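Local coordinates for protein possible MarR-transcriptional regulator (PDB 4B8X) that probably binds DNA as a winged-helix transcription factor of the MarR family, although its biological function is unknown, at residues K29-T34 with V105-R110; F35-A40 with D73-S78; L52-I57 with T66-T71. All coordinates share one frame; numbering follows the deposited sequence.

Contact 1: K29-T34 with V105-R110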
loop_
_atom_site.group_PDB
_atom_site.type_symbol
_atom_site.label_atom_id
_atom_site.label_comp_id
_atom_site.label_asym_id
_atom_site.label_seq_id
_atom_site.Cartn_x
_atom_site.Cartn_y
_atom_site.Cartn_z
ATOM N N LYS A 29 -2.059 2.545 16.837
ATOM C CA LYS A 29 -2.756 1.414 17.462
ATOM C C LYS A 29 -3.198 1.658 18.924
ATOM O O LYS A 29 -4.320 1.299 19.256
ATOM C CB LYS A 29 -1.918 0.131 17.344
ATOM C CG LYS A 29 -2.615 -1.145 17.808
ATOM C CD LYS A 29 -1.672 -2.345 17.757
ATOM C CE LYS A 29 -2.278 -3.602 18.368
ATOM N NZ LYS A 29 -3.169 -4.274 17.386
ATOM N N PRO A 30 -2.368 2.300 19.765
ATOM C CA PRO A 30 -2.809 2.526 21.154
ATOM C C PRO A 30 -4.045 3.424 21.271
ATOM O O PRO A 30 -4.719 3.399 22.302
ATOM C CB PRO A 30 -1.595 3.184 21.806
ATOM C CG PRO A 30 -0.442 2.756 20.980
ATOM C CD PRO A 30 -0.949 2.641 19.581
ATOM N N TYR A 31 -4.338 4.205 20.233
ATOM C CA TYR A 31 -5.548 5.021 20.186
ATOM C C TYR A 31 -6.763 4.280 19.617
ATOM O O TYR A 31 -7.832 4.879 19.453
ATOM C CB TYR A 31 -5.291 6.277 19.360
ATOM C CG TYR A 31 -4.181 7.100 19.932
ATOM C CD1 TYR A 31 -4.401 7.904 21.032
ATOM C CD2 TYR A 31 -2.890 7.035 19.411
ATOM C CE1 TYR A 31 -3.369 8.645 21.585
ATOM C CE2 TYR A 31 -1.853 7.771 19.952
ATOM C CZ TYR A 31 -2.102 8.576 21.050
ATOM O OH TYR A 31 -1.096 9.319 21.610
ATOM N N GLY A 32 -6.605 2.995 19.308
ATOM C CA GLY A 32 -7.674 2.207 18.707
ATOM C C GLY A 32 -7.828 2.445 17.210
ATOM O O GLY A 32 -8.824 2.041 16.607
ATOM N N LEU A 33 -6.825 3.078 16.603
ATOM C CA LEU A 33 -6.885 3.455 15.195
ATOM C C LEU A 33 -6.016 2.559 14.344
ATOM O O LEU A 33 -5.080 1.956 14.846
ATOM C CB LEU A 33 -6.368 4.894 15.002
ATOM C CG LEU A 33 -7.157 5.988 15.723
ATOM C CD1 LEU A 33 -6.399 7.292 15.657
ATOM C CD2 LEU A 33 -8.544 6.134 15.130
ATOM N N THR A 34 -6.335 2.525 13.053
ATOM C CA THR A 34 -5.388 2.202 12.002
ATOM C C THR A 34 -5.012 3.497 11.300
ATOM O O THR A 34 -5.658 4.534 11.510
ATOM C CB THR A 34 -6.031 1.277 10.968
ATOM O OG1 THR A 34 -7.143 1.963 10.367
ATOM C CG2 THR A 34 -6.461 -0.047 11.595
ATOM N N VAL A 105 -7.047 12.637 17.625
ATOM C CA VAL A 105 -6.229 12.880 16.462
ATOM C C VAL A 105 -5.077 13.867 16.808
ATOM O O VAL A 105 -3.989 13.722 16.266
ATOM C CB VAL A 105 -7.100 13.271 15.244
ATOM C CG1 VAL A 105 -7.576 14.712 15.356
ATOM C CG2 VAL A 105 -6.354 13.058 13.936
ATOM N N GLU A 106 -5.285 14.811 17.730
ATOM C CA GLU A 106 -4.204 15.682 18.228
ATOM C C GLU A 106 -3.065 14.848 18.823
ATOM O O GLU A 106 -1.884 15.061 18.535
ATOM C CB GLU A 106 -4.742 16.657 19.293
ATOM C CG GLU A 106 -3.678 17.545 19.941
ATOM C CD GLU A 106 -4.186 18.376 21.126
ATOM O OE1 GLU A 106 -5.108 17.927 21.841
ATOM O OE2 GLU A 106 -3.634 19.473 21.363
ATOM N N ALA A 107 -3.427 13.924 19.688
ATOM C CA ALA A 107 -2.452 13.087 20.364
ATOM C C ALA A 107 -1.725 12.175 19.373
ATOM O O ALA A 107 -0.489 12.032 19.441
ATOM C CB ALA A 107 -3.122 12.284 21.465
ATOM N N ALA A 108 -2.477 11.559 18.462
ATOM C CA ALA A 108 -1.863 10.659 17.485
ATOM C C ALA A 108 -0.913 11.436 16.556
ATOM O O ALA A 108 0.167 10.937 16.231
ATOM C CB ALA A 108 -2.965 9.947 16.701
ATOM N N THR A 109 -1.316 12.629 16.121
ATOM C CA THR A 109 -0.453 13.449 15.279
ATOM C C THR A 109 0.858 13.815 15.966
ATOM O O THR A 109 1.922 13.755 15.347
ATOM C CB THR A 109 -1.180 14.704 14.786
ATOM O OG1 THR A 109 -2.311 14.280 14.021
ATOM C CG2 THR A 109 -0.270 15.611 13.943
ATOM N N ARG A 110 0.785 14.190 17.239
ATOM C CA ARG A 110 2.020 14.506 17.960
ATOM C C ARG A 110 2.952 13.302 18.005
ATOM O O ARG A 110 4.150 13.467 17.788
ATOM C CB ARG A 110 1.750 14.998 19.377
ATOM C CG ARG A 110 2.987 15.485 20.119
ATOM C CD ARG A 110 3.070 14.892 21.518
ATOM N NE ARG A 110 3.526 13.508 21.469
ATOM C CZ ARG A 110 4.796 13.138 21.384
ATOM N NH1 ARG A 110 5.763 14.058 21.373
ATOM N NH2 ARG A 110 5.102 11.847 21.335
#
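The ring of Tyr31 lies against one side of helix 99-114, at Ala107 and Ala108. Tyr31 sits in the loop between helices 5-28 and 35-45. The contact ties that loop to helix 99-114, which follows the wing strands of the winged-helix domain. The Tyr31 side chain starts out toward the helix, and chi1 of -59° sets CG opposite the carbonyl carbon. One ring face is turned to the backbone N of Ala108, near the rim. CE2 approaches CA of Ala108 at 3.8 Å, and CD2 is 4.0 Å from the Ala108 CB. The methyl of Ala107 comes in obliquely, with its CB 3.6 Å from CE1 of Tyr31. The two small alanines let the ring come close to the helix backbone. Leu33 adds a looser contact, its CD1 4.5 Å from the Ala108 CB. The phenol OH is hydrogen-bonded to Asp111, one turn beyond Ala107. With an alanine in place of this tyrosine, the methyls of Ala107 and Ala108 are likely to lose their aromatic cover, and Asp111 its hydroxyl partner. No hydrogen bond joins the two segments. The grip is apolar, with a polar fastening at Asp111.

Contact 2: F35-A40 with D73-S78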
loop_
_atom_site.group_PDB
_atom_site.type_symbol
_atom_site.label_atom_id
_atom_site.label_comp_id
_atom_site.label_asym_id
_atom_site.label_seq_id
_atom_site.Cartn_x
_atom_site.Cartn_y
_atom_site.Cartn_z
ATOM N N PHE A 35 -3.992 3.471 10.459
ATOM C CA PHE A 35 -3.591 4.693 9.806
ATOM C C PHE A 35 -4.721 5.224 8.930
ATOM O O PHE A 35 -4.923 6.424 8.846
ATOM C CB PHE A 35 -2.288 4.500 9.019
ATOM C CG PHE A 35 -1.641 5.790 8.606
ATOM C CD1 PHE A 35 -1.147 6.655 9.560
ATOM C CD2 PHE A 35 -1.493 6.122 7.288
ATOM C CE1 PHE A 35 -0.536 7.833 9.215
ATOM C CE2 PHE A 35 -0.889 7.311 6.921
ATOM C CZ PHE A 35 -0.398 8.163 7.888
ATOM N N ALA A 36 -5.459 4.322 8.283
ATOM C CA ALA A 36 -6.588 4.716 7.445
ATOM C C ALA A 36 -7.637 5.494 8.268
ATOM O O ALA A 36 -8.200 6.499 7.810
ATOM C CB ALA A 36 -7.219 3.486 6.795
ATOM N N ARG A 37 -7.921 5.034 9.470
ATOM C CA ARG A 37 -8.880 5.736 10.313
ATOM C C ARG A 37 -8.339 7.074 10.806
ATOM O O ARG A 37 -9.076 8.061 10.885
ATOM C CB ARG A 37 -9.349 4.855 11.470
ATOM C CG ARG A 37 -10.090 3.623 10.957
ATOM C CD ARG A 37 -11.069 3.067 11.974
ATOM N NE ARG A 37 -10.413 2.379 13.091
ATOM C CZ ARG A 37 -10.009 1.109 13.076
ATOM N NH1 ARG A 37 -10.099 0.392 11.968
ATOM N NH2 ARG A 37 -9.461 0.577 14.156
ATOM N N TYR A 38 -7.043 7.116 11.099
ATOM C CA TYR A 38 -6.369 8.356 11.444
ATOM C C TYR A 38 -6.511 9.363 10.311
ATOM O O TYR A 38 -6.839 10.521 10.556
ATOM C CB TYR A 38 -4.897 8.056 11.779
ATOM C CG TYR A 38 -4.043 9.291 11.828
ATOM C CD1 TYR A 38 -4.039 10.094 12.968
ATOM C CD2 TYR A 38 -3.261 9.670 10.754
ATOM C CE1 TYR A 38 -3.287 11.245 13.003
ATOM C CE2 TYR A 38 -2.512 10.824 10.762
ATOM C CZ TYR A 38 -2.510 11.599 11.891
ATOM O OH TYR A 38 -1.763 12.732 11.907
ATOM N N GLU A 39 -6.264 8.930 9.082
ATOM C CA GLU A 39 -6.327 9.847 7.954
ATOM C C GLU A 39 -7.722 10.438 7.795
ATOM O O GLU A 39 -7.879 11.602 7.426
ATOM C CB GLU A 39 -5.905 9.160 6.665
ATOM C CG GLU A 39 -4.442 8.732 6.621
ATOM C CD GLU A 39 -4.135 7.852 5.403
ATOM O OE1 GLU A 39 -4.638 6.698 5.270
ATOM O OE2 GLU A 39 -3.369 8.325 4.574
ATOM N N ALA A 40 -8.747 9.641 8.046
ATOM C CA ALA A 40 -10.123 10.148 7.953
ATOM C C ALA A 40 -10.393 11.242 9.007
ATOM O O ALA A 40 -11.031 12.275 8.714
ATOM C CB ALA A 40 -11.121 9.009 8.083
ATOM N N ASP A 73 -17.701 3.874 10.475
ATOM C CA ASP A 73 -18.512 3.149 11.457
ATOM C C ASP A 73 -17.578 2.716 12.629
ATOM O O ASP A 73 -17.983 2.749 13.797
ATOM C CB ASP A 73 -19.371 2.031 10.805
ATOM C CG ASP A 73 -20.639 2.581 10.072
ATOM O OD1 ASP A 73 -20.849 3.807 9.982
ATOM O OD2 ASP A 73 -21.467 1.771 9.555
ATOM N N ARG A 74 -16.317 2.361 12.366
ATOM C CA ARG A 74 -15.381 2.041 13.453
ATOM C C ARG A 74 -15.013 3.290 14.286
ATOM O O ARG A 74 -14.789 3.204 15.490
ATOM C CB ARG A 74 -14.113 1.366 12.912
ATOM C CG ARG A 74 -14.329 -0.007 12.282
ATOM C CD ARG A 74 -14.518 -1.090 13.328
ATOM N NE ARG A 74 -13.524 -1.019 14.393
ATOM C CZ ARG A 74 -12.615 -1.956 14.647
ATOM N NH1 ARG A 74 -12.559 -3.066 13.918
ATOM N NH2 ARG A 74 -11.765 -1.779 15.646
ATOM N N LEU A 75 -14.963 4.454 13.642
ATOM C CA LEU A 75 -14.731 5.710 14.353
ATOM C C LEU A 75 -15.949 6.030 15.226
ATOM O O LEU A 75 -15.786 6.520 16.350
ATOM C CB LEU A 75 -14.406 6.867 13.404
ATOM C CG LEU A 75 -13.031 6.739 12.728
ATOM C CD1 LEU A 75 -12.912 7.741 11.577
ATOM C CD2 LEU A 75 -11.892 6.918 13.722
ATOM N N VAL A 76 -17.164 5.751 14.730
ATOM C CA VAL A 76 -18.376 5.934 15.537
ATOM C C VAL A 76 -18.344 4.982 16.737
ATOM O O VAL A 76 -18.647 5.379 17.860
ATOM C CB VAL A 76 -19.669 5.669 14.717
ATOM C CG1 VAL A 76 -20.899 5.640 15.625
ATOM C CG2 VAL A 76 -19.804 6.690 13.603
ATOM N N ARG A 77 -17.992 3.728 16.490
ATOM C CA ARG A 77 -17.927 2.739 17.562
ATOM C C ARG A 77 -17.028 3.223 18.713
ATOM O O ARG A 77 -17.327 3.014 19.900
ATOM C CB ARG A 77 -17.460 1.398 16.976
ATOM C CG ARG A 77 -17.644 0.204 17.871
ATOM C CD ARG A 77 -16.914 -1.008 17.303
ATOM N NE ARG A 77 -17.332 -1.408 15.956
ATOM C CZ ARG A 77 -16.813 -2.447 15.291
ATOM N NH1 ARG A 77 -15.800 -3.157 15.809
ATOM N NH2 ARG A 77 -17.263 -2.747 14.084
ATOM N N SER A 78 -15.957 3.933 18.352
ATOM C CA SER A 78 -14.985 4.469 19.311
ATOM C C SER A 78 -15.364 5.862 19.899
ATOM O O SER A 78 -14.605 6.424 20.721
ATOM C CB SER A 78 -13.582 4.575 18.652
ATOM O OG SER A 78 -13.135 3.320 18.125
HETATM O O HOH W 1 -11.372 3.534 15.543
#
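This contact belongs to the winged helix-turn-helix domain of the MarR fold. Helix 65-77, the second helix of the helix-turn-helix, meets helix 35-45 through its C-terminal turns. The two short axes cross almost at a right angle, at -84°, and come no nearer than 10.7 Å. The contact is made mainly by side chains. Arg37 and Leu75 have the nearest CA atoms.

The apolar half is made by Leu75. With chi1 at -70°, its CG stands across from the carbonyl carbon, and the branched end reaches closer to helix 35-45 than the start of the side chain would suggest. The two methyls divide the work. CD2 meets the CB of Arg37 at 4.0 Å, while CD1 touches the CB of Ala40 at 4.1 Å and also lies near the carbonyl O of Arg37. Leu75 also packs on Val81 of the first wing strand.

The other half is Arg37 against Arg74. It begins with an aliphatic contact, CD of Arg37 on CB of Arg74 at 3.6 Å. Further out the two guanidinium groups stack in one conformer of Arg74, with planes 26° apart and centres 4.3 Å apart. Arg74 has a second conformer, so the stack is probably not permanent. It brings two like charges close, a cost probably eased by the hydrogen bond from NH2 of Arg37 to the carbonyl O of Gly32, in the loop before helix 35-45. In the same conformer the other face of the Arg74 guanidinium is turned to the NH1 of Arg77.

A water also links the helices. It accepts a hydrogen bond from NE of Arg37 at 2.9 Å and donates a weak one to the carbonyl O of Arg74 at 3.4 Å.

Contact 3: L52-I57 with T66-T71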
loop_
_atom_site.group_PDB
_atom_site.type_symbol
_atom_site.label_atom_id
_atom_site.label_comp_id
_atom_site.label_asym_id
_atom_site.label_seq_id
_atom_site.Cartn_x
_atom_site.Cartn_y
_atom_site.Cartn_z
ATOM N N LEU A 52 -18.099 16.099 6.782
ATOM C CA LEU A 52 -18.063 15.842 5.338
ATOM C C LEU A 52 -19.065 14.769 4.967
ATOM O O LEU A 52 -19.261 13.818 5.730
ATOM C CB LEU A 52 -16.701 15.337 4.885
ATOM C CG LEU A 52 -15.598 16.323 4.558
ATOM C CD1 LEU A 52 -14.469 15.487 3.952
ATOM C CD2 LEU A 52 -16.010 17.442 3.609
ATOM N N PRO A 53 -19.639 14.855 3.765
ATOM C CA PRO A 53 -20.412 13.714 3.280
ATOM C C PRO A 53 -19.502 12.494 3.073
ATOM O O PRO A 53 -18.338 12.648 2.675
ATOM C CB PRO A 53 -20.964 14.198 1.935
ATOM C CG PRO A 53 -20.870 15.693 1.986
ATOM C CD PRO A 53 -19.664 15.986 2.820
ATOM N N MET A 54 -20.035 11.307 3.309
ATOM C CA MET A 54 -19.227 10.113 3.182
ATOM C C MET A 54 -18.735 9.925 1.730
ATOM O O MET A 54 -17.617 9.420 1.523
ATOM C CB MET A 54 -19.963 8.900 3.775
ATOM C CG MET A 54 -20.108 9.003 5.292
ATOM S SD MET A 54 -21.092 7.707 6.070
ATOM C CE MET A 54 -20.062 6.288 5.707
ATOM N N SER A 55 -19.497 10.394 0.747
ATOM C CA SER A 55 -19.066 10.283 -0.648
ATOM C C SER A 55 -17.798 11.106 -0.860
ATOM O O SER A 55 -16.881 10.695 -1.568
ATOM C CB SER A 55 -20.165 10.743 -1.606
ATOM O OG SER A 55 -20.598 12.055 -1.304
ATOM N N LYS A 56 -17.754 12.269 -0.221
ATOM C CA LYS A 56 -16.614 13.158 -0.319
ATOM C C LYS A 56 -15.389 12.603 0.410
ATOM O O LYS A 56 -14.253 12.742 -0.062
ATOM C CB LYS A 56 -16.964 14.544 0.232
ATOM N N ILE A 57 -15.606 11.940 1.544
ATOM C CA ILE A 57 -14.510 11.284 2.224
ATOM C C ILE A 57 -13.872 10.212 1.317
ATOM O O ILE A 57 -12.656 10.121 1.207
ATOM C CB ILE A 57 -14.994 10.640 3.537
ATOM C CG1 ILE A 57 -15.472 11.709 4.549
ATOM C CG2 ILE A 57 -13.878 9.795 4.140
ATOM C CD1 ILE A 57 -16.195 11.156 5.773
ATOM N N THR A 66 -17.395 1.072 0.543
ATOM C CA THR A 66 -17.534 0.157 1.665
ATOM C C THR A 66 -16.394 0.305 2.660
ATOM O O THR A 66 -16.593 0.051 3.832
ATOM C CB THR A 66 -17.658 -1.322 1.222
ATOM O OG1 THR A 66 -16.495 -1.695 0.486
ATOM C CG2 THR A 66 -18.926 -1.536 0.375
ATOM N N SER A 67 -15.219 0.745 2.193
ATOM C CA SER A 67 -14.099 1.053 3.090
ATOM C C SER A 67 -14.380 2.335 3.890
ATOM O O SER A 67 -14.036 2.422 5.080
ATOM C CB SER A 67 -12.790 1.178 2.289
ATOM O OG SER A 67 -11.726 1.721 3.064
ATOM N N VAL A 68 -14.980 3.340 3.238
ATOM C CA VAL A 68 -15.383 4.559 3.965
ATOM C C VAL A 68 -16.383 4.177 5.052
ATOM O O VAL A 68 -16.250 4.627 6.188
ATOM C CB VAL A 68 -16.020 5.631 3.051
ATOM C CG1 VAL A 68 -16.472 6.847 3.865
ATOM C CG2 VAL A 68 -15.032 6.089 1.985
ATOM N N THR A 69 -17.360 3.326 4.733
ATOM C CA THR A 69 -18.318 2.936 5.745
ATOM C C THR A 69 -17.627 2.182 6.876
ATOM O O THR A 69 -17.879 2.436 8.055
ATOM C CB THR A 69 -19.418 2.070 5.137
ATOM O OG1 THR A 69 -20.099 2.826 4.112
ATOM C CG2 THR A 69 -20.375 1.565 6.213
ATOM N N ASN A 70 -16.707 1.274 6.539
ATOM C CA ASN A 70 -15.967 0.533 7.579
ATOM C C ASN A 70 -15.237 1.487 8.518
ATOM O O ASN A 70 -15.306 1.391 9.751
ATOM C CB ASN A 70 -15.006 -0.463 6.908
ATOM C CG ASN A 70 -14.280 -1.393 7.890
ATOM O OD1 ASN A 70 -13.306 -1.008 8.537
ATOM N ND2 ASN A 70 -14.681 -2.670 7.908
ATOM N N THR A 71 -14.517 2.409 7.917
ATOM C CA THR A 71 -13.740 3.391 8.685
ATOM C C THR A 71 -14.593 4.307 9.546
ATOM O O THR A 71 -14.328 4.452 10.760
ATOM C CB THR A 71 -12.856 4.197 7.721
ATOM O OG1 THR A 71 -11.766 3.365 7.350
ATOM C CG2 THR A 71 -12.331 5.515 8.356
#
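Apolar packing carries most of this contact, and Val68 is its centre. A chi1 of 178° makes CG1 the branch opposite the backbone N and sends this methyl across to helix 54-61. There it fits between Met54 and Ile57, residues one turn apart. It lies 4.1 Å from the CB of Met54 and 3.9 Å from the CG2 of Ile57. The same CG1 also lies 3.7 Å from the carbonyl O of Met54, so the valine meets backbone as well as side chains. Ile57 also packs on Ala95 of strand 93-97, and Val68 touches Val63 in the turn between the helices.

Helix 54-61, that turn and helix 65-77 form the helix-turn-helix of the winged-helix domain. In MarR proteins the second helix generally enters the DNA major groove, and it probably does so here.

The second kind is a van der Waals touch of the Met54 end methyl on Thr69. The Met54 chain bends at its last torsion (chi3 65°), which puts CE 3.8 Å from both CA and OG1 of Thr69. Met54 has a second conformer, so this touch is less certain than that of Val68.

Hydrogen bonds hold each segment to its own surroundings. OG1 of Thr69 is bonded to the carbonyl O of Pro65, one turn back. Backbone bonds tie Leu52 to Ala95 and Met54 to Thr93.

The three contacts are nested along the chain, contact 3 inside contact 2 and contact 2 inside contact 1. Contacts 1 and 2 have centres about 10 Å apart and touch directly. The hydroxyls of Thr109 and Tyr38 probably share a hydrogen bond, with OG1 to OH 2.7 Å, and CD2 of Leu33 packs on CD2 of Leu75 at 3.7 Å. Contacts 2 and 3 are also about 10 Å apart between centres and share helix 65-77. CB of Ala40 lies 3.7 Å from CG2 of Thr71. Contacts 1 and 3 do not touch; their centres are about 19 Å apart. Contact 2 thus connects the helix 99-114 side to the helix-turn-helix of contact 3.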